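Local coordinates for protein benzyl alcohol dehydrogenase (Acinetobacter calcoaceticus, PDB 1F8F) that oxidises benzyl alcohol to the aldehyde with NAD as coenzyme, as a zinc-containing alcohol dehydrogenase with a Rossmann-fold coenzyme domain, at residues A[104-112]-A[313-321]; A[4-12]-A[20-28]. One frame throughout, in Å; residues are numbered along the deposited sequence.

Overall arrangement
Along the chain, interaction 2 closes before interaction 1 opens, and the two share no strand or sheet. Interaction 2 is the N-terminal hairpin of strands 5-11 and 20-26, a local two-stranded sheet packed beside strand 148-152 on the catalytic-domain side of the molecule, about 25 Å from the centre of the chain. Interaction 1 bridges 200 intervening residues: the lobe around the four-cysteine zinc meets the loop that leaves strand 310-313 of the six-stranded parallel coenzyme sheet. The centres of interactions 1 and 2 lie about 29 Å apart, and the nearest atoms of interactions 1 and 2 about 15 Å. One contact is thus peripheral and within a domain, whereas the other joins two domains beside the nicotinamide of NAD.

Interaction 1 of 2, residues A[104-112]-A[313-321]; sequences NPAYCSEFF and GVVEGSGSP. With ZN (zinc ion), chain C; NAD (nicotinamide-adenine-dinucleotide), chain F.
Tyr107 and Val315 run alongside each other head to tail, the ring carbon Tyr107 CE1 3.3 Å from Val315 CG2. The contact joins the zinc lobe of the GroES-like catalytic domain to the loop after the last parallel strand of the Rossmann fold. With CG beside its backbone N (chi1 -58°), Tyr107 sends its hydroxyl to that loop. There Val315 N donates to Tyr107 OH at 2.9 Å, nearly straight at 169°, and Ser318 OG, at the edge near the ring plane, shares a 3.0 Å hydrogen bond with Tyr107 OH. Two hydrogen bonds thus hold the buried phenol oxygen.

The other branch of Val315 serves a second aromatic ring: its CG1 sits over one face of Phe111, 4.0 Å from Phe111 CZ. Ala106 CB adds an apolar contact to Val315 CB at 4.2 Å and also lies against the Val315 carbonyl O. Farther along, the rings of Pro105 and Pro321 overlap, facing contrary ways, with Pro105 CG 4.1 Å from Pro321 CD, and a water accepting from Ala106 N donates to Gly319 O. A second water ties Asn104 OD1 to Ser318 O.

Cys108 ties segment 104-112 to the zinc, which it binds together with Cys94, Cys97 and Cys100, and its sulfur also accepts a bond from Glu110 N. Leu306 and Gly308 of a second subunit pack on Val315 and Tyr107. The same loop holds the coenzyme's carboxamide by main-chain atoms: NAD N7N donates to Val314 O, and Glu316 N donates to NAD O7N at 2.7 Å.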
loop_
_atom_site.group_PDB
_atom_site.type_symbol
_atom_site.label_atom_id
_atom_site.label_comp_id
_atom_site.label_asym_id
_atom_site.label_seq_id
_atom_site.Cartn_x
_atom_site.Cartn_y
_atom_site.Cartn_z
ATOM N N ASN A 104 0.606 13.902 -6.839
ATOM C CA ASN A 104 -0.198 13.527 -7.987
ATOM C C ASN A 104 -0.418 14.678 -8.952
ATOM O O ASN A 104 -1.583 14.994 -9.238
ATOM C CB ASN A 104 -1.604 13.124 -7.487
ATOM C CG ASN A 104 -1.680 11.994 -6.494
ATOM O OD1 ASN A 104 -1.507 10.803 -6.811
ATOM N ND2 ASN A 104 -1.950 12.265 -5.197
ATOM N N PRO A 105 0.623 15.273 -9.522
ATOM C CA PRO A 105 0.455 16.437 -10.402
ATOM C C PRO A 105 -0.339 16.132 -11.646
ATOM O O PRO A 105 -1.073 16.941 -12.253
ATOM C CB PRO A 105 1.894 16.886 -10.715
ATOM C CG PRO A 105 2.705 15.625 -10.532
ATOM C CD PRO A 105 2.059 14.931 -9.314
ATOM N N ALA A 106 -0.252 14.855 -12.113
ATOM C CA ALA A 106 -1.038 14.507 -13.304
ATOM C C ALA A 106 -2.542 14.742 -13.063
ATOM O O ALA A 106 -3.239 14.838 -14.075
ATOM C CB ALA A 106 -0.788 13.080 -13.723
ATOM N N TYR A 107 -3.044 14.769 -11.842
ATOM C CA TYR A 107 -4.427 14.899 -11.435
ATOM C C TYR A 107 -4.779 16.287 -10.945
ATOM O O TYR A 107 -5.843 16.565 -10.392
ATOM C CB TYR A 107 -4.806 13.709 -10.464
ATOM C CG TYR A 107 -4.529 12.416 -11.250
ATOM C CD1 TYR A 107 -5.258 12.062 -12.377
ATOM C CD2 TYR A 107 -3.444 11.628 -10.922
ATOM C CE1 TYR A 107 -4.952 10.972 -13.144
ATOM C CE2 TYR A 107 -3.192 10.465 -11.638
ATOM C CZ TYR A 107 -3.910 10.155 -12.785
ATOM O OH TYR A 107 -3.533 8.983 -13.422
ATOM N N CYS A 108 -3.862 17.225 -11.116
ATOM C CA CYS A 108 -3.997 18.644 -10.778
ATOM C C CYS A 108 -5.388 19.102 -11.126
ATOM O O CYS A 108 -5.940 18.935 -12.229
ATOM C CB CYS A 108 -2.986 19.565 -11.503
ATOM S SG CYS A 108 -3.048 21.349 -11.388
ATOM N N SER A 109 -6.031 19.819 -10.195
ATOM C CA SER A 109 -7.390 20.322 -10.471
ATOM C C SER A 109 -7.375 21.397 -11.555
ATOM O O SER A 109 -8.409 21.826 -12.069
ATOM C CB SER A 109 -8.083 20.709 -9.166
ATOM O OG SER A 109 -7.419 21.825 -8.576
ATOM N N GLU A 110 -6.209 21.847 -12.040
ATOM C CA GLU A 110 -6.201 22.763 -13.183
ATOM C C GLU A 110 -5.687 21.997 -14.396
ATOM O O GLU A 110 -5.307 22.664 -15.349
ATOM C CB GLU A 110 -5.376 24.017 -12.875
ATOM C CG GLU A 110 -5.670 24.743 -11.593
ATOM C CD GLU A 110 -5.154 26.107 -11.235
ATOM O OE1 GLU A 110 -4.169 26.735 -11.686
ATOM O OE2 GLU A 110 -5.790 26.721 -10.319
ATOM N N PHE A 111 -5.644 20.666 -14.450
ATOM C CA PHE A 111 -5.127 20.003 -15.643
ATOM C C PHE A 111 -5.785 20.486 -16.906
ATOM O O PHE A 111 -5.047 21.235 -17.547
ATOM C CB PHE A 111 -5.139 18.461 -15.582
ATOM C CG PHE A 111 -4.156 17.816 -16.539
ATOM C CD1 PHE A 111 -4.481 17.626 -17.870
ATOM C CD2 PHE A 111 -2.890 17.435 -16.106
ATOM C CE1 PHE A 111 -3.566 17.040 -18.728
ATOM C CE2 PHE A 111 -1.983 16.868 -16.944
ATOM C CZ PHE A 111 -2.319 16.650 -18.267
ATOM N N PHE A 112 -7.013 20.481 -17.325
ATOM C CA PHE A 112 -7.553 20.945 -18.588
ATOM C C PHE A 112 -7.370 22.399 -18.962
ATOM O O PHE A 112 -7.515 22.837 -20.115
ATOM C CB PHE A 112 -9.037 20.492 -18.596
ATOM C CG PHE A 112 -9.637 20.546 -19.975
ATOM C CD1 PHE A 112 -10.223 21.720 -20.416
ATOM C CD2 PHE A 112 -9.628 19.450 -20.826
ATOM C CE1 PHE A 112 -10.782 21.824 -21.672
ATOM C CE2 PHE A 112 -10.190 19.542 -22.088
ATOM C CZ PHE A 112 -10.758 20.736 -22.514
ATOM N N GLY A 313 -8.144 4.404 -14.405
ATOM C CA GLY A 313 -7.757 5.470 -15.320
ATOM C C GLY A 313 -6.386 6.073 -15.102
ATOM O O GLY A 313 -6.135 6.415 -13.923
ATOM N N VAL A 314 -5.553 6.272 -16.125
ATOM C CA VAL A 314 -4.220 6.822 -15.885
ATOM C C VAL A 314 -3.843 7.978 -16.828
ATOM O O VAL A 314 -3.872 7.797 -18.050
ATOM C CB VAL A 314 -3.147 5.728 -16.066
ATOM C CG1 VAL A 314 -1.740 6.319 -16.088
ATOM C CG2 VAL A 314 -3.193 4.637 -14.997
ATOM N N VAL A 315 -3.384 9.093 -16.292
ATOM C CA VAL A 315 -2.910 10.269 -17.041
ATOM C C VAL A 315 -1.396 10.399 -16.891
ATOM O O VAL A 315 -0.855 10.383 -15.778
ATOM C CB VAL A 315 -3.504 11.618 -16.519
ATOM C CG1 VAL A 315 -3.126 12.851 -17.351
ATOM C CG2 VAL A 315 -5.021 11.571 -16.433
ATOM N N GLU A 316 -0.669 10.469 -18.011
ATOM C CA GLU A 316 0.751 10.662 -18.062
ATOM C C GLU A 316 1.549 9.760 -17.137
ATOM O O GLU A 316 2.676 10.093 -16.722
ATOM C CB GLU A 316 1.095 12.141 -17.729
ATOM C CG GLU A 316 0.417 13.119 -18.670
ATOM C CD GLU A 316 1.288 13.355 -19.922
ATOM O OE1 GLU A 316 2.454 12.907 -20.012
ATOM O OE2 GLU A 316 0.799 14.007 -20.836
ATOM N N GLY A 317 1.106 8.516 -16.939
ATOM C CA GLY A 317 1.847 7.530 -16.182
ATOM C C GLY A 317 1.754 7.732 -14.677
ATOM O O GLY A 317 2.458 6.987 -13.961
ATOM N N SER A 318 0.928 8.598 -14.144
ATOM C CA SER A 318 0.864 8.872 -12.710
ATOM C C SER A 318 2.163 9.189 -11.987
ATOM O O SER A 318 2.146 9.025 -10.757
ATOM C CB SER A 318 0.173 7.683 -12.012
ATOM O OG SER A 318 -1.070 7.436 -12.684
ATOM N N GLY A 319 3.307 9.660 -12.509
ATOM C CA GLY A 319 4.348 9.847 -11.434
ATOM C C GLY A 319 4.468 11.333 -11.093
ATOM O O GLY A 319 3.562 12.139 -11.209
ATOM N N SER A 320 5.681 11.661 -10.718
ATOM C CA SER A 320 6.117 13.050 -10.580
ATOM C C SER A 320 7.272 13.128 -11.588
ATOM O O SER A 320 8.292 12.452 -11.470
ATOM C CB SER A 320 6.476 13.433 -9.163
ATOM O OG SER A 320 7.469 14.471 -9.167
ATOM N N PRO A 321 7.087 13.899 -12.663
ATOM C CA PRO A 321 8.054 13.997 -13.744
ATOM C C PRO A 321 9.459 14.454 -13.358
ATOM O O PRO A 321 10.433 13.927 -13.938
ATOM C CB PRO A 321 7.419 14.910 -14.782
ATOM C CG PRO A 321 5.976 14.916 -14.415
ATOM C CD PRO A 321 5.820 14.612 -12.962
HETATM ZN ZN ZN C . -2.474 21.510 -9.126
HETATM P PA NAD F . 0.222 5.158 -31.853
HETATM O O1A NAD F . 1.709 5.234 -32.013
HETATM O O2A NAD F . -0.611 5.508 -33.012
HETATM O O5B NAD F . -0.193 3.774 -31.195
HETATM C C5B NAD F . -1.478 3.129 -31.028
HETATM C C4B NAD F . -1.477 1.742 -31.655
HETATM O O4B NAD F . -2.832 1.184 -31.577
HETATM C C3B NAD F . -1.063 1.642 -33.134
HETATM O O3B NAD F . 0.135 0.896 -33.303
HETATM C C2B NAD F . -2.206 0.921 -33.845
HETATM O O2B NAD F . -1.803 -0.081 -34.787
HETATM C C1B NAD F . -2.949 0.280 -32.661
HETATM N N9A NAD F . -4.363 0.014 -32.901
HETATM C C8A NAD F . -5.345 0.873 -33.320
HETATM N N7A NAD F . -6.538 0.287 -33.430
HETATM C C5A NAD F . -6.295 -1.028 -33.074
HETATM C C6A NAD F . -7.129 -2.158 -32.988
HETATM N N6A NAD F . -8.434 -2.174 -33.247
HETATM N N1A NAD F . -6.563 -3.323 -32.580
HETATM C C2A NAD F . -5.222 -3.343 -32.302
HETATM N N3A NAD F . -4.375 -2.359 -32.346
HETATM C C4A NAD F . -4.967 -1.221 -32.751
HETATM O O3 NAD F . -0.135 6.159 -30.616
HETATM P PN NAD F . 0.729 6.363 -29.291
HETATM O O1N NAD F . 1.267 5.076 -28.812
HETATM O O2N NAD F . 1.760 7.380 -29.541
HETATM O O5D NAD F . -0.444 6.938 -28.322
HETATM C C5D NAD F . -1.370 6.013 -27.728
HETATM C C4D NAD F . -2.637 6.614 -27.238
HETATM O O4D NAD F . -2.520 7.150 -25.881
HETATM C C3D NAD F . -3.428 7.650 -28.046
HETATM O O3D NAD F . -4.825 7.511 -27.723
HETATM C C2D NAD F . -2.938 8.939 -27.371
HETATM O O2D NAD F . -3.706 10.091 -27.681
HETATM C C1D NAD F . -3.131 8.450 -25.927
HETATM N N1N NAD F . -2.335 9.253 -25.005
HETATM C C2N NAD F . -2.772 9.284 -23.720
HETATM C C3N NAD F . -2.025 9.984 -22.792
HETATM C C7N NAD F . -2.419 10.073 -21.276
HETATM O O7N NAD F . -1.724 10.742 -20.513
HETATM N N7N NAD F . -3.549 9.363 -20.923
HETATM C C4N NAD F . -0.809 10.628 -23.167
HETATM C C5N NAD F . -0.242 10.028 -24.312
HETATM C C6N NAD F . -0.936 9.345 -25.289
HETATM O O HOH W 1 -0.367 10.352 -9.196
HETATM O O HOH W 2 0.644 12.180 -10.955
#

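Interaction 2 of 2, residues A[4-12]-A[20-28]; sequences LKDIIAAVT and ELQALKIRQ
Glu20 begins the pairing, its O accepting from Val11 N at 3.0 Å, while the return bond from Glu20 N to Val11 O is weak. Leu21 turns to the other face of the sheet, where Leu21 CD2 rests 3.9 Å from Ala10 CB and its CB meets CG2 of Ile8, the two side chains lying roughly perpendicular. Gln22 exchanges main-chain bonds with Ala9. Its chain is extended (chi2 -180°), which carries the amide across Val11 and brings OE1 to 3.5 Å from Val11 CG2. Gln22 NE2 donates in its amide plane to Glu20 OE1, which it meets from above the carboxylate plane.

Ala23 stands opposite Ile8 as a non-hydrogen-bonded pair, and its CA makes a bent CA-H...O contact with Ile7 O. Leu24 makes the straightest bond of the series, with Leu24 N 2.7 Å from Ile7 O at 178°; beyond it, Leu24 CD1 packs on Ala9 CB. Lys25 runs alongside Asp6, but what touches is the aliphatic part, with Lys25 CD 3.4 Å from Asp6 OD2. The charges stay apart, Lys25 NZ being 5.4 Å from Asp6 OD2. Leu4 lies against the same lysine, Leu4 CD1 pressed to 3.5 Å from Lys25 CG.

Ile26 closes the pairing by bonding both ways with Lys5, and Ile26 CG2 sits 3.9 Å from Ile7 CG2; Ile26 packs on Leu150, and Ile7 on Tyr148. Arg27 NH1 then turns to Gln28 O and forms a salt bridge with Glu33. Alternating hydrogen-bonded and non-hydrogen-bonded pairs, with strand directions 138° apart, make this a twisted antiparallel beta hairpin, with the face bearing Ile7, Leu24 and Ile26 turned to the protein.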
loop_
_atom_site.group_PDB
_atom_site.type_symbol
_atom_site.label_atom_id
_atom_site.label_comp_id
_atom_site.label_asym_id
_atom_site.label_seq_id
_atom_site.Cartn_x
_atom_site.Cartn_y
_atom_site.Cartn_z
ATOM N N LEU A 4 11.900 42.106 -26.611
ATOM C CA LEU A 4 11.404 40.777 -27.087
ATOM C C LEU A 4 12.215 40.197 -28.249
ATOM O O LEU A 4 13.072 40.883 -28.832
ATOM C CB LEU A 4 9.906 40.866 -27.334
ATOM C CG LEU A 4 9.310 41.705 -28.437
ATOM C CD1 LEU A 4 9.743 41.218 -29.805
ATOM C CD2 LEU A 4 7.794 41.789 -28.335
ATOM N N LYS A 5 11.953 38.943 -28.616
ATOM C CA LYS A 5 12.681 38.191 -29.634
ATOM C C LYS A 5 11.844 37.659 -30.789
ATOM O O LYS A 5 10.662 37.301 -30.616
ATOM C CB LYS A 5 13.307 36.997 -28.885
ATOM C CG LYS A 5 14.400 36.188 -29.524
ATOM C CD LYS A 5 14.868 35.009 -28.710
ATOM C CE LYS A 5 16.175 35.179 -27.986
ATOM N NZ LYS A 5 17.421 34.787 -28.692
ATOM N N ASP A 6 12.409 37.618 -32.011
ATOM C CA ASP A 6 11.688 37.054 -33.158
ATOM C C ASP A 6 12.098 35.587 -33.356
ATOM O O ASP A 6 13.249 35.200 -33.128
ATOM C CB ASP A 6 11.876 37.725 -34.508
ATOM C CG ASP A 6 11.538 39.184 -34.684
ATOM O OD1 ASP A 6 12.421 40.025 -34.400
ATOM O OD2 ASP A 6 10.423 39.500 -35.156
ATOM N N ILE A 7 11.108 34.770 -33.743
ATOM C CA ILE A 7 11.284 33.341 -33.971
ATOM C C ILE A 7 10.440 32.741 -35.111
ATOM O O ILE A 7 9.425 33.326 -35.533
ATOM C CB ILE A 7 10.807 32.569 -32.699
ATOM C CG1 ILE A 7 9.300 32.747 -32.490
ATOM C CG2 ILE A 7 11.517 32.954 -31.404
ATOM C CD1 ILE A 7 8.655 31.751 -31.560
ATOM N N ILE A 8 10.701 31.459 -35.464
ATOM C CA ILE A 8 9.918 30.701 -36.432
ATOM C C ILE A 8 9.092 29.633 -35.716
ATOM O O ILE A 8 9.674 28.895 -34.918
ATOM C CB ILE A 8 10.831 29.956 -37.461
ATOM C CG1 ILE A 8 11.786 30.866 -38.241
ATOM C CG2 ILE A 8 9.999 29.076 -38.402
ATOM C CD1 ILE A 8 11.186 32.081 -38.930
ATOM N N ALA A 9 7.806 29.467 -35.944
ATOM C CA ALA A 9 7.055 28.406 -35.270
ATOM C C ALA A 9 6.040 27.819 -36.223
ATOM O O ALA A 9 5.507 28.605 -36.980
ATOM C CB ALA A 9 6.297 28.908 -34.044
ATOM N N ALA A 10 5.690 26.569 -36.113
ATOM C CA ALA A 10 4.685 25.946 -36.939
ATOM C C ALA A 10 3.286 26.225 -36.403
ATOM O O ALA A 10 2.938 25.748 -35.310
ATOM C CB ALA A 10 4.934 24.432 -36.971
ATOM N N VAL A 11 2.400 26.852 -37.166
ATOM C CA VAL A 11 1.046 27.175 -36.764
ATOM C C VAL A 11 -0.019 26.258 -37.334
ATOM O O VAL A 11 0.042 25.868 -38.512
ATOM C CB VAL A 11 0.766 28.627 -37.221
ATOM C CG1 VAL A 11 -0.720 28.946 -37.058
ATOM C CG2 VAL A 11 1.631 29.661 -36.514
ATOM N N THR A 12 -1.029 25.877 -36.552
ATOM C CA THR A 12 -2.134 25.079 -37.037
ATOM C C THR A 12 -3.328 26.014 -37.210
ATOM O O THR A 12 -4.044 26.259 -36.251
ATOM C CB THR A 12 -2.464 23.959 -36.051
ATOM O OG1 THR A 12 -1.420 22.982 -35.966
ATOM C CG2 THR A 12 -3.716 23.232 -36.489
ATOM N N GLU A 20 2.197 25.118 -41.041
ATOM C CA GLU A 20 2.848 26.069 -41.930
ATOM C C GLU A 20 3.850 26.861 -41.070
ATOM O O GLU A 20 3.471 27.231 -39.950
ATOM C CB GLU A 20 1.933 27.119 -42.547
ATOM C CG GLU A 20 0.539 26.860 -43.032
ATOM C CD GLU A 20 -0.425 28.040 -43.002
ATOM O OE1 GLU A 20 -0.012 29.221 -42.833
ATOM O OE2 GLU A 20 -1.667 27.801 -43.128
ATOM N N LEU A 21 5.030 27.164 -41.560
ATOM C CA LEU A 21 6.004 27.901 -40.760
ATOM C C LEU A 21 5.720 29.394 -40.812
ATOM O O LEU A 21 5.404 29.889 -41.903
ATOM C CB LEU A 21 7.415 27.535 -41.241
ATOM C CG LEU A 21 7.903 26.131 -40.902
ATOM C CD1 LEU A 21 9.365 25.909 -41.263
ATOM C CD2 LEU A 21 7.651 25.769 -39.443
ATOM N N GLN A 22 5.740 30.118 -39.706
ATOM C CA GLN A 22 5.404 31.535 -39.679
ATOM C C GLN A 22 6.405 32.313 -38.844
ATOM O O GLN A 22 7.111 31.689 -38.054
ATOM C CB GLN A 22 3.982 31.773 -39.155
ATOM C CG GLN A 22 2.825 31.472 -40.057
ATOM C CD GLN A 22 1.411 31.691 -39.598
ATOM O OE1 GLN A 22 1.085 32.364 -38.608
ATOM N NE2 GLN A 22 0.417 31.139 -40.302
ATOM N N ALA A 23 6.524 33.627 -39.024
ATOM C CA ALA A 23 7.436 34.400 -38.188
ATOM C C ALA A 23 6.649 35.022 -37.016
ATOM O O ALA A 23 5.614 35.656 -37.257
ATOM C CB ALA A 23 8.130 35.518 -38.949
ATOM N N LEU A 24 7.135 34.788 -35.788
ATOM C CA LEU A 24 6.451 35.319 -34.605
ATOM C C LEU A 24 7.419 35.894 -33.575
ATOM O O LEU A 24 8.657 35.919 -33.713
ATOM C CB LEU A 24 5.590 34.233 -34.003
ATOM C CG LEU A 24 4.557 33.365 -34.677
ATOM C CD1 LEU A 24 3.918 32.394 -33.663
ATOM C CD2 LEU A 24 3.378 34.031 -35.342
ATOM N N LYS A 25 6.876 36.414 -32.459
ATOM C CA LYS A 25 7.706 36.970 -31.403
ATOM C C LYS A 25 7.393 36.425 -29.999
ATOM O O LYS A 25 6.276 36.184 -29.614
ATOM C CB LYS A 25 7.664 38.495 -31.296
ATOM C CG LYS A 25 8.526 39.190 -32.336
ATOM C CD LYS A 25 7.648 39.980 -33.303
ATOM C CE LYS A 25 7.756 41.464 -32.996
ATOM N NZ LYS A 25 6.640 41.981 -32.141
ATOM N N ILE A 26 8.476 36.288 -29.239
ATOM C CA ILE A 26 8.317 35.768 -27.877
ATOM C C ILE A 26 8.965 36.722 -26.881
ATOM O O ILE A 26 10.060 37.268 -27.120
ATOM C CB ILE A 26 8.849 34.324 -27.803
ATOM C CG1 ILE A 26 8.426 33.691 -26.490
ATOM C CG2 ILE A 26 10.370 34.389 -27.974
ATOM C CD1 ILE A 26 7.809 32.334 -26.483
ATOM N N ARG A 27 8.259 36.890 -25.751
ATOM C CA ARG A 27 8.749 37.801 -24.721
ATOM C C ARG A 27 9.699 37.166 -23.730
ATOM O O ARG A 27 9.787 35.939 -23.638
ATOM C CB ARG A 27 7.544 38.370 -23.964
ATOM C CG ARG A 27 7.057 37.523 -22.812
ATOM C CD ARG A 27 5.769 38.012 -22.185
ATOM N NE ARG A 27 5.161 37.010 -21.338
ATOM C CZ ARG A 27 5.520 36.305 -20.297
ATOM N NH1 ARG A 27 6.705 36.389 -19.715
ATOM N NH2 ARG A 27 4.631 35.453 -19.796
ATOM N N GLN A 28 10.355 38.012 -22.931
ATOM C CA GLN A 28 11.225 37.508 -21.881
ATOM C C GLN A 28 10.369 36.917 -20.733
ATOM O O GLN A 28 9.193 37.182 -20.545
ATOM C CB GLN A 28 12.170 38.509 -21.275
ATOM C CG GLN A 28 13.528 38.804 -21.832
ATOM C CD GLN A 28 14.092 37.810 -22.803
ATOM O OE1 GLN A 28 15.058 37.112 -22.492
ATOM N NE2 GLN A 28 13.503 37.786 -23.993
#